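Local coordinates for protein NAD-dependent formate dehydrogenase gamma subunit (PDB 6VW7) that probably passes electrons through its [2Fe-2S] cluster, as the gamma subunit of a cytosolic NAD-dependent formate dehydrogenase related to the 24 kDa subunit of complex I, at residues 29-34 against 65-70. Numbering follows the deposited sequence.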
# COMPACT_ATOMS: atom_id res chain seq x y z
N GLY A 29 -3.43 16.23 -17.40
CA GLY A 29 -3.51 14.78 -17.47
C GLY A 29 -4.90 14.25 -17.16
O GLY A 29 -5.06 13.31 -16.39
N ALA A 30 -5.91 14.82 -17.82
CA ALA A 30 -7.30 14.54 -17.50
C ALA A 30 -7.78 13.14 -17.89
O ALA A 30 -8.84 12.74 -17.41
CB ALA A 30 -8.20 15.58 -18.21
N LEU A 31 -7.05 12.40 -18.73
CA LEU A 31 -7.62 11.19 -19.32
C LEU A 31 -8.01 10.16 -18.26
O LEU A 31 -9.14 9.65 -18.29
CB LEU A 31 -6.68 10.57 -20.35
CG LEU A 31 -7.23 9.34 -21.07
CD1 LEU A 31 -8.67 9.59 -21.53
CD2 LEU A 31 -6.35 8.97 -22.27
N LEU A 32 -7.09 9.81 -17.34
CA LEU A 32 -7.44 8.82 -16.31
C LEU A 32 -8.56 9.29 -15.38
O LEU A 32 -9.42 8.46 -15.05
CB LEU A 32 -6.20 8.41 -15.50
CG LEU A 32 -5.55 7.11 -15.99
CD1 LEU A 32 -4.86 7.37 -17.31
CD2 LEU A 32 -4.53 6.50 -14.98
N PRO A 33 -8.56 10.53 -14.85
CA PRO A 33 -9.75 10.97 -14.09
C PRO A 33 -11.04 10.88 -14.89
O PRO A 33 -12.10 10.56 -14.34
CB PRO A 33 -9.41 12.42 -13.71
CG PRO A 33 -7.87 12.39 -13.59
CD PRO A 33 -7.45 11.49 -14.73
N ILE A 34 -10.97 11.16 -16.19
CA ILE A 34 -12.17 11.05 -17.03
C ILE A 34 -12.61 9.60 -17.12
O ILE A 34 -13.79 9.27 -16.93
CB ILE A 34 -11.91 11.65 -18.42
CG1 ILE A 34 -11.87 13.18 -18.35
CG2 ILE A 34 -12.95 11.17 -19.43
CD1 ILE A 34 -11.48 13.86 -19.66
N HIS A 65 -7.95 4.72 -26.83
CA HIS A 65 -8.21 3.29 -26.73
C HIS A 65 -7.00 2.54 -26.17
O HIS A 65 -7.16 1.58 -25.40
CB HIS A 65 -8.61 2.74 -28.10
CG HIS A 65 -8.87 1.26 -28.10
ND1 HIS A 65 -7.97 0.35 -28.60
CD2 HIS A 65 -9.92 0.54 -27.65
CE1 HIS A 65 -8.46 -0.87 -28.46
NE2 HIS A 65 -9.64 -0.78 -27.89
N GLY A 66 -5.78 2.98 -26.50
CA GLY A 66 -4.60 2.31 -25.97
C GLY A 66 -4.47 2.47 -24.47
O GLY A 66 -4.01 1.56 -23.77
N VAL A 67 -4.87 3.63 -23.94
CA VAL A 67 -4.86 3.81 -22.49
C VAL A 67 -5.89 2.90 -21.83
O VAL A 67 -5.59 2.20 -20.86
CB VAL A 67 -5.11 5.30 -22.15
CG1 VAL A 67 -5.42 5.50 -20.65
CG2 VAL A 67 -3.89 6.14 -22.60
N ILE A 68 -7.12 2.87 -22.38
CA ILE A 68 -8.16 2.01 -21.82
C ILE A 68 -7.69 0.56 -21.80
O ILE A 68 -7.88 -0.15 -20.80
CB ILE A 68 -9.47 2.16 -22.63
CG1 ILE A 68 -10.03 3.58 -22.48
CG2 ILE A 68 -10.49 1.14 -22.18
CD1 ILE A 68 -11.12 3.91 -23.52
N THR A 69 -7.05 0.12 -22.88
CA THR A 69 -6.59 -1.26 -22.99
C THR A 69 -5.41 -1.55 -22.06
O THR A 69 -5.29 -2.66 -21.54
CB THR A 69 -6.21 -1.55 -24.45
OG1 THR A 69 -7.40 -1.56 -25.24
CG2 THR A 69 -5.51 -2.88 -24.58
N PHE A 70 -4.55 -0.56 -21.82
CA PHE A 70 -3.35 -0.79 -21.02
C PHE A 70 -3.69 -1.10 -19.56
O PHE A 70 -3.07 -1.96 -18.94
CB PHE A 70 -2.43 0.44 -21.10
CG PHE A 70 -1.12 0.29 -20.33
CD1 PHE A 70 0.00 -0.25 -20.94
CD2 PHE A 70 -1.02 0.73 -19.01
CE1 PHE A 70 1.20 -0.39 -20.24
CE2 PHE A 70 0.18 0.61 -18.31
CZ PHE A 70 1.30 0.04 -18.93
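Val-67 meets Leu-31 and Leu-32 where helix 61-70 packs against the start of helix 31-42, within the N-terminal helical bundle of this complex I 24 kDa-type subunit, apart from the thioredoxin-like fold that carries the [2Fe-2S] cluster. The contact between the two segments is entirely apolar: no hydrogen bond crosses it, and about 108 Å² of surface is buried, summed over both sides. Leu-31 and Val-67 point at each other and meet tip to tip. With CG anti to the backbone N (chi1 -177°), the Leu-31 side chain extends from its helix and delivers CD2 to the fork of the valine. There CD2 lies 3.8 Å from Val-67 CG2 and 3.9 Å from Val-67 CG1, with Val-67 CB equally near, so one methyl sits against the branch point as well as both of its arms. Leu-32 comes in differently. Its CB does not point straight at helix 61-70, and its chi1 of -97° is well away from a staggered value; only the far end bends across to Val-67 at a slant. Val-67 thus divides its arms: CG2 serves Leu-31, whereas CG1 is shared by both leucines. A closest CA separation of 8.4 Å, between Leu-32 and Val-67, fits helices joined through side-chain ends. Ile-53 and Leu-57 of helix 50-57 also pack on Leu-31, while Leu-35, a turn further along helix 31-42, touches Val-67. The beta subunit of the formate dehydrogenase covers the contact too: its Gly-284 packs on both Leu-31 and Val-67, and its Ser-281 on Leu-32, placing this helix pair at the subunit interface. Across the two segments, the one Leu-32 methyl that carries its part of the contact is CD1, 3.9 Å from Val-67 CG1.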